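Local structure of methyltransferase (Pectobacterium atrosepticum SCRI1043, 2P7I) at residues T38-P43 with G134-L139; L49-G54 with C69-E74; L109-E114 with F138-N143; P142-V147 with R174-L179. The protein probably transfers methyl groups from S-adenosylmethionine to a substrate not yet identified, as a member of the Rossmann-like class of methyltransferases. All blocks are in the same frame, centred on the assembly; numbering follows the deposited sequence.

Contact 1: T38-P43 with G134-L139; sequences TPFFRP and GGRLFL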
# COMPACT_ATOMS: atom_id res chain seq x y z
N THR B 38 -1.47 11.59 21.71
CA THR B 38 -0.61 12.24 22.71
C THR B 38 0.37 13.28 22.16
O THR B 38 0.46 14.37 22.70
CB THR B 38 0.11 11.19 23.58
OG1 THR B 38 -0.88 10.54 24.39
CG2 THR B 38 1.13 11.86 24.50
N PRO B 39 1.08 12.97 21.06
CA PRO B 39 2.02 13.95 20.54
C PRO B 39 1.39 15.26 20.04
O PRO B 39 2.08 16.27 19.87
CB PRO B 39 2.69 13.23 19.37
CG PRO B 39 2.30 11.84 19.47
CD PRO B 39 1.07 11.73 20.28
N PHE B 40 0.09 15.23 19.77
CA PHE B 40 -0.62 16.37 19.20
C PHE B 40 -1.41 17.20 20.20
O PHE B 40 -1.87 18.29 19.83
CB PHE B 40 -1.61 15.90 18.13
CG PHE B 40 -0.98 15.13 17.01
CD1 PHE B 40 -0.06 15.76 16.18
CD2 PHE B 40 -1.32 13.80 16.75
CE1 PHE B 40 0.51 15.09 15.11
CE2 PHE B 40 -0.75 13.12 15.70
CZ PHE B 40 0.16 13.76 14.87
N PHE B 41 -1.61 16.69 21.41
CA PHE B 41 -2.39 17.39 22.42
C PHE B 41 -1.86 18.80 22.63
O PHE B 41 -0.65 19.03 22.63
CB PHE B 41 -2.38 16.67 23.76
CG PHE B 41 -3.32 15.48 23.87
CD1 PHE B 41 -4.59 15.48 23.30
CD2 PHE B 41 -2.94 14.38 24.64
CE1 PHE B 41 -5.45 14.38 23.47
CE2 PHE B 41 -3.77 13.29 24.79
CZ PHE B 41 -5.03 13.28 24.21
N ARG B 42 -2.80 19.75 22.73
CA ARG B 42 -2.51 21.13 23.08
C ARG B 42 -2.66 21.35 24.57
O ARG B 42 -3.52 20.74 25.21
CB ARG B 42 -3.53 22.04 22.41
CG ARG B 42 -3.64 21.93 20.92
CD ARG B 42 -2.58 22.72 20.26
NE ARG B 42 -2.69 24.09 20.71
CZ ARG B 42 -1.70 24.96 20.75
NH1 ARG B 42 -0.48 24.62 20.32
NH2 ARG B 42 -1.93 26.18 21.22
N PRO B 43 -1.89 22.28 25.14
CA PRO B 43 -2.13 22.59 26.56
C PRO B 43 -3.48 23.26 26.68
O PRO B 43 -3.92 23.92 25.74
CB PRO B 43 -1.02 23.58 26.91
CG PRO B 43 -0.58 24.16 25.55
CD PRO B 43 -0.82 23.10 24.54
N GLY B 134 -6.02 27.96 17.75
CA GLY B 134 -4.94 26.98 17.94
C GLY B 134 -5.43 25.61 18.36
O GLY B 134 -4.63 24.70 18.52
N GLY B 135 -6.73 25.47 18.56
CA GLY B 135 -7.30 24.23 19.04
C GLY B 135 -7.26 23.13 17.98
O GLY B 135 -7.19 23.40 16.79
N ARG B 136 -7.30 21.89 18.45
CA ARG B 136 -7.22 20.73 17.58
C ARG B 136 -8.39 19.77 17.80
O ARG B 136 -8.74 19.48 18.93
CB ARG B 136 -5.88 20.02 17.80
CG ARG B 136 -4.71 20.83 17.23
CD ARG B 136 -3.38 20.22 17.54
NE ARG B 136 -2.31 21.12 17.12
CZ ARG B 136 -1.02 20.89 17.31
NH1 ARG B 136 -0.64 19.79 17.91
NH2 ARG B 136 -0.13 21.79 16.91
N LEU B 137 -8.92 19.27 16.68
CA LEU B 137 -9.90 18.23 16.65
C LEU B 137 -9.21 16.92 16.35
O LEU B 137 -8.36 16.85 15.41
CB LEU B 137 -10.97 18.53 15.58
CG LEU B 137 -11.95 17.37 15.29
CD1 LEU B 137 -12.90 17.03 16.53
CD2 LEU B 137 -12.71 17.64 14.00
N PHE B 138 -9.54 15.94 17.20
CA PHE B 138 -9.10 14.56 17.07
C PHE B 138 -10.25 13.73 16.56
O PHE B 138 -11.10 13.25 17.34
CB PHE B 138 -8.60 14.05 18.40
CG PHE B 138 -7.42 14.82 18.90
CD1 PHE B 138 -7.58 16.07 19.48
CD2 PHE B 138 -6.13 14.28 18.81
CE1 PHE B 138 -6.49 16.82 19.91
CE2 PHE B 138 -5.03 14.98 19.26
CZ PHE B 138 -5.20 16.27 19.79
N LEU B 139 -10.25 13.53 15.25
CA LEU B 139 -11.34 12.91 14.53
C LEU B 139 -11.01 11.48 14.13
O LEU B 139 -10.16 11.24 13.32
CB LEU B 139 -11.69 13.72 13.25
CG LEU B 139 -12.79 13.18 12.35
CD1 LEU B 139 -14.14 13.08 13.13
CD2 LEU B 139 -12.96 14.11 11.13
O HOH W 1 2.30 19.02 19.41

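Contact 2: L49-G54 with C69-E74; sequences LGSFKG and CVEASE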
# COMPACT_ATOMS: atom_id res chain seq x y z
N LEU B 49 -16.78 14.82 22.74
CA LEU B 49 -18.09 14.75 22.12
C LEU B 49 -18.51 13.30 22.00
O LEU B 49 -17.83 12.51 21.36
CB LEU B 49 -18.06 15.43 20.75
CG LEU B 49 -17.86 16.94 20.83
CD1 LEU B 49 -17.59 17.54 19.45
CD2 LEU B 49 -19.08 17.57 21.50
N GLY B 50 -19.63 12.95 22.62
CA GLY B 50 -20.14 11.57 22.63
C GLY B 50 -19.43 10.72 23.66
O GLY B 50 -18.88 9.69 23.33
N SER B 51 -19.44 11.17 24.90
CA SER B 51 -18.61 10.54 25.96
C SER B 51 -19.22 9.24 26.48
O SER B 51 -18.57 8.47 27.22
CB SER B 51 -18.41 11.53 27.09
OG SER B 51 -19.63 12.20 27.39
N PHE B 52 -20.48 9.02 26.15
CA PHE B 52 -21.22 7.84 26.59
C PHE B 52 -21.01 7.52 28.09
O PHE B 52 -21.24 8.40 28.93
CB PHE B 52 -20.88 6.67 25.67
CG PHE B 52 -21.91 5.59 25.64
CD1 PHE B 52 -23.26 5.90 25.43
CD2 PHE B 52 -21.55 4.27 25.80
CE1 PHE B 52 -24.22 4.90 25.39
CE2 PHE B 52 -22.49 3.27 25.76
CZ PHE B 52 -23.84 3.59 25.55
N LYS B 53 -20.57 6.31 28.41
CA LYS B 53 -20.47 5.85 29.81
C LYS B 53 -19.15 6.23 30.45
O LYS B 53 -18.91 5.90 31.60
CB LYS B 53 -20.63 4.33 29.90
CG LYS B 53 -22.01 3.80 29.50
CD LYS B 53 -22.11 2.26 29.68
N GLY B 54 -18.28 6.90 29.70
CA GLY B 54 -17.06 7.46 30.27
C GLY B 54 -15.85 6.55 30.18
O GLY B 54 -14.82 6.83 30.80
N CYS B 69 -17.72 17.01 28.80
CA CYS B 69 -18.26 15.81 28.17
C CYS B 69 -19.68 16.05 27.75
O CYS B 69 -20.52 16.34 28.60
CB CYS B 69 -18.27 14.63 29.14
SG CYS B 69 -16.68 13.96 29.65
N VAL B 70 -19.95 15.89 26.45
CA VAL B 70 -21.28 16.02 25.90
C VAL B 70 -21.77 14.64 25.50
O VAL B 70 -21.10 13.92 24.75
CB VAL B 70 -21.33 16.96 24.67
CG1 VAL B 70 -22.75 17.09 24.14
CG2 VAL B 70 -20.79 18.32 25.01
N GLU B 71 -22.95 14.29 26.01
CA GLU B 71 -23.55 12.98 25.79
C GLU B 71 -25.05 13.15 25.81
O GLU B 71 -25.58 13.85 26.67
CB GLU B 71 -23.11 12.00 26.87
CG GLU B 71 -23.80 10.64 26.85
CD GLU B 71 -23.81 9.98 25.49
OE1 GLU B 71 -22.77 10.00 24.77
OE2 GLU B 71 -24.86 9.41 25.13
N ALA B 72 -25.72 12.52 24.84
CA ALA B 72 -27.19 12.65 24.69
C ALA B 72 -27.99 11.75 25.65
O ALA B 72 -29.13 12.07 26.01
CB ALA B 72 -27.58 12.36 23.25
N SER B 73 -27.40 10.63 26.06
CA SER B 73 -28.08 9.64 26.91
C SER B 73 -27.93 9.94 28.39
O SER B 73 -26.82 9.92 28.93
CB SER B 73 -27.52 8.24 26.67
OG SER B 73 -27.93 7.37 27.73
N GLU B 74 -29.07 10.18 29.05
CA GLU B 74 -29.07 10.43 30.49
C GLU B 74 -28.49 9.24 31.26
O GLU B 74 -27.72 9.42 32.20
CB GLU B 74 -30.49 10.71 30.96
CG GLU B 74 -30.56 11.47 32.25
CD GLU B 74 -31.99 11.58 32.76
OE1 GLU B 74 -32.92 11.59 31.91
OE2 GLU B 74 -32.19 11.66 33.99

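Contact 3: L109-E114 with F138-N143; sequences LTHVLE and FLVCPN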
# COMPACT_ATOMS: atom_id res chain seq x y z
N LEU B 109 -13.47 13.51 18.95
CA LEU B 109 -14.65 12.89 18.31
C LEU B 109 -14.27 11.53 17.74
O LEU B 109 -13.85 11.40 16.58
CB LEU B 109 -15.26 13.81 17.25
CG LEU B 109 -16.65 13.49 16.72
CD1 LEU B 109 -17.81 13.70 17.74
CD2 LEU B 109 -16.91 14.28 15.40
N THR B 110 -14.32 10.52 18.61
CA THR B 110 -13.85 9.18 18.26
C THR B 110 -15.00 8.22 18.19
O THR B 110 -15.75 8.06 19.16
CB THR B 110 -12.78 8.60 19.23
OG1 THR B 110 -13.23 8.65 20.59
CG2 THR B 110 -11.49 9.36 19.08
N HIS B 111 -15.15 7.61 17.01
CA HIS B 111 -16.22 6.67 16.74
C HIS B 111 -17.60 7.22 17.07
O HIS B 111 -18.44 6.54 17.64
CB HIS B 111 -15.97 5.35 17.46
CG HIS B 111 -14.79 4.60 16.91
ND1 HIS B 111 -14.72 3.23 16.89
CD2 HIS B 111 -13.67 5.04 16.27
CE1 HIS B 111 -13.58 2.85 16.33
NE2 HIS B 111 -12.94 3.93 15.92
N VAL B 112 -17.83 8.45 16.65
CA VAL B 112 -19.13 9.10 16.81
C VAL B 112 -19.66 9.61 15.44
O VAL B 112 -20.86 9.49 15.18
CB VAL B 112 -19.02 10.30 17.78
CG1 VAL B 112 -20.29 11.16 17.77
CG2 VAL B 112 -18.61 9.85 19.20
N LEU B 113 -18.79 10.16 14.58
CA LEU B 113 -19.25 10.83 13.32
C LEU B 113 -20.08 9.92 12.39
O LEU B 113 -21.02 10.38 11.72
CB LEU B 113 -18.09 11.47 12.55
CG LEU B 113 -18.51 12.39 11.42
CD1 LEU B 113 -19.17 13.66 11.97
CD2 LEU B 113 -17.30 12.66 10.48
N GLU B 114 -19.79 8.62 12.44
CA GLU B 114 -20.45 7.60 11.61
C GLU B 114 -21.89 7.33 12.03
O GLU B 114 -22.67 6.73 11.30
CB GLU B 114 -19.59 6.31 11.58
CG GLU B 114 -19.42 5.56 12.89
CD GLU B 114 -18.30 6.08 13.79
OE1 GLU B 114 -17.76 7.22 13.58
OE2 GLU B 114 -17.93 5.30 14.69
N PHE B 138 -9.54 15.94 17.20
CA PHE B 138 -9.10 14.56 17.07
C PHE B 138 -10.25 13.73 16.56
O PHE B 138 -11.10 13.25 17.34
CB PHE B 138 -8.60 14.05 18.40
CG PHE B 138 -7.42 14.82 18.90
CD1 PHE B 138 -7.58 16.07 19.48
CD2 PHE B 138 -6.13 14.28 18.81
CE1 PHE B 138 -6.49 16.82 19.91
CE2 PHE B 138 -5.03 14.98 19.26
CZ PHE B 138 -5.20 16.27 19.79
N LEU B 139 -10.25 13.53 15.25
CA LEU B 139 -11.34 12.91 14.53
C LEU B 139 -11.01 11.48 14.13
O LEU B 139 -10.16 11.24 13.32
CB LEU B 139 -11.69 13.72 13.25
CG LEU B 139 -12.79 13.18 12.35
CD1 LEU B 139 -14.14 13.08 13.13
CD2 LEU B 139 -12.96 14.11 11.13
N VAL B 140 -11.70 10.52 14.74
CA VAL B 140 -11.35 9.10 14.51
C VAL B 140 -12.61 8.32 14.19
O VAL B 140 -13.57 8.43 14.90
CB VAL B 140 -10.60 8.45 15.70
CG1 VAL B 140 -10.29 6.99 15.43
CG2 VAL B 140 -9.31 9.21 16.02
N CYS B 141 -12.58 7.52 13.12
CA CYS B 141 -13.68 6.66 12.75
C CYS B 141 -13.19 5.27 12.36
O CYS B 141 -12.04 5.11 11.91
CB CYS B 141 -14.39 7.25 11.54
SG CYS B 141 -15.27 8.79 11.86
N PRO B 142 -14.07 4.27 12.45
CA PRO B 142 -13.76 2.94 11.93
C PRO B 142 -13.50 3.02 10.42
O PRO B 142 -14.16 3.75 9.70
CB PRO B 142 -15.01 2.12 12.26
CG PRO B 142 -15.78 2.86 13.06
CD PRO B 142 -15.40 4.30 13.04
N ASN B 143 -12.49 2.32 9.95
CA ASN B 143 -12.06 2.40 8.57
C ASN B 143 -12.66 1.34 7.68
O ASN B 143 -12.49 0.13 7.91
CB ASN B 143 -10.55 2.26 8.59
CG ASN B 143 -9.91 2.36 7.26
OD1 ASN B 143 -10.47 2.96 6.31
ND2 ASN B 143 -8.69 1.84 7.16

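Contact 4: P142-V147 with R174-L179; sequences PNANAV and RCTYAL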
# COMPACT_ATOMS: atom_id res chain seq x y z
N PRO B 142 -14.07 4.27 12.45
CA PRO B 142 -13.76 2.94 11.93
C PRO B 142 -13.50 3.02 10.42
O PRO B 142 -14.16 3.75 9.70
CB PRO B 142 -15.01 2.12 12.26
CG PRO B 142 -15.78 2.86 13.06
CD PRO B 142 -15.40 4.30 13.04
N ASN B 143 -12.49 2.32 9.95
CA ASN B 143 -12.06 2.40 8.57
C ASN B 143 -12.66 1.34 7.68
O ASN B 143 -12.49 0.13 7.91
CB ASN B 143 -10.55 2.26 8.59
CG ASN B 143 -9.91 2.36 7.26
OD1 ASN B 143 -10.47 2.96 6.31
ND2 ASN B 143 -8.69 1.84 7.16
N ALA B 144 -13.26 1.79 6.60
CA ALA B 144 -13.80 0.91 5.58
C ALA B 144 -12.76 -0.01 5.02
O ALA B 144 -13.07 -1.12 4.58
CB ALA B 144 -14.42 1.73 4.45
N ASN B 145 -11.52 0.49 4.86
CA ASN B 145 -10.50 -0.22 4.16
C ASN B 145 -9.59 -1.02 5.09
O ASN B 145 -8.57 -1.49 4.67
CB ASN B 145 -9.67 0.71 3.31
CG ASN B 145 -10.49 1.42 2.29
OD1 ASN B 145 -11.61 1.00 1.99
ND2 ASN B 145 -9.95 2.50 1.73
N ALA B 146 -9.96 -1.17 6.35
CA ALA B 146 -9.20 -2.01 7.25
C ALA B 146 -9.04 -3.40 6.66
O ALA B 146 -9.97 -3.93 6.04
CB ALA B 146 -9.95 -2.14 8.59
N VAL B 147 -7.88 -4.02 6.90
CA VAL B 147 -7.61 -5.33 6.34
C VAL B 147 -8.66 -6.35 6.67
O VAL B 147 -9.18 -7.01 5.77
CB VAL B 147 -6.21 -5.86 6.69
CG1 VAL B 147 -6.04 -7.36 6.27
CG2 VAL B 147 -5.20 -5.04 5.99
N ARG B 174 -24.41 5.30 10.02
CA ARG B 174 -25.03 5.82 8.80
C ARG B 174 -24.02 5.89 7.65
O ARG B 174 -24.39 6.24 6.53
CB ARG B 174 -25.66 7.18 9.07
CG ARG B 174 -26.82 7.14 10.11
CD ARG B 174 -27.95 6.26 9.59
NE ARG B 174 -29.03 5.99 10.56
CZ ARG B 174 -29.14 4.90 11.33
NH1 ARG B 174 -28.22 3.92 11.32
NH2 ARG B 174 -30.19 4.79 12.13
N CYS B 175 -22.77 5.55 7.94
CA CYS B 175 -21.67 5.66 6.97
C CYS B 175 -20.56 4.73 7.43
O CYS B 175 -20.45 4.44 8.64
CB CYS B 175 -21.19 7.11 6.95
SG CYS B 175 -19.84 7.55 5.79
N THR B 176 -19.70 4.35 6.51
CA THR B 176 -18.50 3.66 6.86
C THR B 176 -17.45 4.45 6.14
O THR B 176 -17.30 4.31 4.91
CB THR B 176 -18.49 2.23 6.38
OG1 THR B 176 -19.68 1.55 6.87
CG2 THR B 176 -17.27 1.45 6.98
N TYR B 177 -16.78 5.32 6.89
CA TYR B 177 -15.74 6.17 6.33
C TYR B 177 -14.49 5.45 5.91
O TYR B 177 -14.09 4.46 6.48
CB TYR B 177 -15.32 7.22 7.34
CG TYR B 177 -16.34 8.36 7.51
CD1 TYR B 177 -16.49 9.33 6.53
CD2 TYR B 177 -17.17 8.44 8.63
CE1 TYR B 177 -17.40 10.38 6.67
CE2 TYR B 177 -18.07 9.47 8.77
CZ TYR B 177 -18.18 10.44 7.81
OH TYR B 177 -19.06 11.47 7.94
N ALA B 178 -13.86 6.02 4.92
CA ALA B 178 -12.43 5.75 4.61
C ALA B 178 -11.75 7.12 4.61
O ALA B 178 -12.42 8.18 4.78
CB ALA B 178 -12.30 5.05 3.23
N LEU B 179 -10.45 7.15 4.40
CA LEU B 179 -9.73 8.44 4.42
C LEU B 179 -10.27 9.42 3.40
O LEU B 179 -10.29 10.64 3.63
CB LEU B 179 -8.24 8.21 4.28
CG LEU B 179 -7.50 7.72 5.54
CD1 LEU B 179 -6.21 7.05 5.17
CD2 LEU B 179 -7.22 8.89 6.46
O HOH W 2 -16.64 5.00 9.68
O HOH W 3 -9.04 4.77 4.63

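Contact 1: T38-P43 with G134-L139
Arg136 reaches from its strand across to the loop 38-43, and from CG outward its side chain meets that loop. CB leaves the strand toward the loop, and CG passes Arg42 CG at 4.0 Å. From there the chain runs out extended through CD, which sits 3.4 Å from Phe40 O. At NE the neighbour is Arg42 CD, 3.5 Å away, which lies over one face of the guanidinium, displaced toward its rim. The tip, Arg136 NH1, donates to Phe40 O at 2.7 Å; the bond is bent, and the oxygen lies somewhat out of the guanidinium plane. A water lies within weak reach of NH1 and bonds Pro39 O of its own chain.

The strand 135-142 is a central member of the seven-stranded Rossmann-like methyltransferase sheet, and the loop joins helix 24-37 to strand 46-49, the first of the sheet in chain order. Contact 1 therefore holds this connection against the start of a strand far later in the chain.

Arg42, bent at chi2 (-82°) and chi3 (-57°), crosses the Arg136 side chain at about a right angle. Deeper in, Phe138 offers its ring to two neighbours. Phe40 CB approaches Phe138 CE2 at 3.7 Å, and the Phe41 ring meets the Phe138 ring obliquely, with centroids 5.3 Å apart and planes at 52°. At the subunit boundary, Arg136 NH1 also bonds Pro39 O of the second subunit, while the Phe40 ring meets Phe40 and Tyr195 of that subunit.

Contact 2: L49-G54 with C69-E74
Where strand 46-49 of the Rossmann-like sheet gives way to its glycine-bearing loop, Gly50 and Ser51 both turn their backbone N-H groups to Val70 O on strand 67-71. In methyltransferases of this class the corresponding loop generally lines the S-adenosylmethionine site, and the acidic residue ending the second strand commonly binds the cofactor ribose. Here the loop after strand 46-49 and Glu71 at the end of strand 67-71 occupy those places, so such roles are plausible by analogy.

The backbone bonds come first. Leu49 pairs with Val70 in parallel register, and Gly50 N then meets Val70 O at 2.8 Å, nearly in line with the carbonyl bond. Ser51 N reaches the same oxygen at 3.2 Å from above the carbonyl plane, so two donors grip one acceptor as the strand ends. The positive phi of Gly50 (80°) accompanies this change of direction.

The apolar pair is Leu49 and Val70, which lie side by side, CD2 of the leucine 3.9 Å from CB of the valine. Separately, Ser51 OG lies in van der Waals contact with Cys69 CB, 3.3 Å away.

Carboxylate bonds form the third group. Glu71 has CG anti to its N (chi1 173°) and bends at chi2, which curls the carboxylate back between the loop and its own chain. One oxygen, Glu71 OE1, ties the loop by receiving Phe52 N at 2.8 Å, from above the carboxylate plane. The other, Glu71 OE2, is held by Ser73 N of its own segment, which steadies the carboxylate: this donor comes to OE2 at 3.0 Å on the anti side, tilted out of the carboxylate plane.

Contact 3: L109-E114 with F138-N143
Two neighbouring parallel strands at the middle of the Rossmann-like sheet, 104-110 and 135-142, run together here to their C-terminal ends. Three nearly straight hydrogen bonds zip them: Leu109 N to Phe138 O, Val140 N to Leu109 O at 3.0 Å, and His111 N to Val140 O at 2.8 Å. The last comes after strand 104-110 has ended, so the pairing outlasts the regular strand by one residue.

On one face of the sheet, Leu109 and Leu139 lie side by side with CD2 and CD1 3.8 Å apart, and Leu113 CD2 comes in across Leu139 CD1. Helix 119-130 covers this face through Leu123 and Ile126. On the other face, Thr110 and Val140 lie side by side under Met33 and Phe37 of helix 24-37.

Beyond the strands, the His111 ring lies with one face over Pro142: Pro142 CD stands 3.7 Å from the ring centroid and only 9° off the normal, a CH-pi contact. His111 takes CG anti to its carbonyl carbon (chi1 -68°), which swings the ring back over the neighbouring strand, and its NE2 is engaged by Ser239 OG on strand 237-245, which, with the proline over its face, restrains the ring's rotation. The Glu114 side chain, pointing against the proline, brings OE2 to 3.2 Å from Pro142 CD, roughly at right angles to the direction of the imidazole. A Tris molecule, probably from the crystallisation liquor, lies beside Thr110 at the C-terminal ends of the parallel strands, where Rossmann-like methyltransferases typically bind their cofactor and substrate.

Contact 4: P142-V147 with R174-L179
Tyr177 O accepts the backbone N-H of Ala144 at 2.8 Å, with an N-H...O angle of 160°, and the CA of Asn143 also approaches this oxygen, at 3.6 Å, in a CA-H...O contact. The bond joins two loops at the C-terminal end of strand 135-142 in the Rossmann-like sheet: the one leaving that strand, with a type I turn from Asn143 to Ala146, and the one that leads into helix 179-188. Each passes into a helix, with Ala146 and Ala178 at the N-cap positions.

Asn143 forms an Asx turn within its own loop. With CG anti to the backbone N (chi1 -178°), OD1 curls forward to accept Asn145 N at 3.1 Å, the donor standing well above the amide carbonyl plane. A water also donates to OD1 and accepts from Leu179 N at the start of the helix, so one oxygen serves both loops. The amide nitrogen, ND2, bonds to Asp235 O and Cys237 O near strand 237-245, which fixes which way round the amide sits.

A second water repeats the bridging between segments, donating to Pro142 O and accepting from Tyr177 N at 2.8 Å. It links the two backbones one step before the direct bond, whereas the first water lies beyond it.

The small side chains of Ala144 and Ala178 are consistent with the close approach, CA to CA 5.1 Å. Asn145 turns its ND2 to Asp235 OD1 and still passes 3.8 Å from Ala178 CB. Thr176, whose OG1 is taken by Ala163 O, lays its methyl CG2 3.8 Å from Ala144 CB.

Overall arrangement
Contacts 1 and 3 share strand 135-142, joining its start to the loop 38-43 and its later part to strand 104-110; contact 4 takes over where that strand ends. Contact 3 is near the centre of the chain, and its ladder and apolar faces are those of a buried sheet. Contact 2, also largely buried, touches it through Leu49 packed on Leu109 and relies more on a carboxylate at a strand end. Contact 1 is only partly buried: it is built of arginines and aromatic rings and borders the second subunit. Contact 4, about 10 Å from contact 3 between centres, is buried too, but joins loops, using waters and small side chains instead of strand pairing.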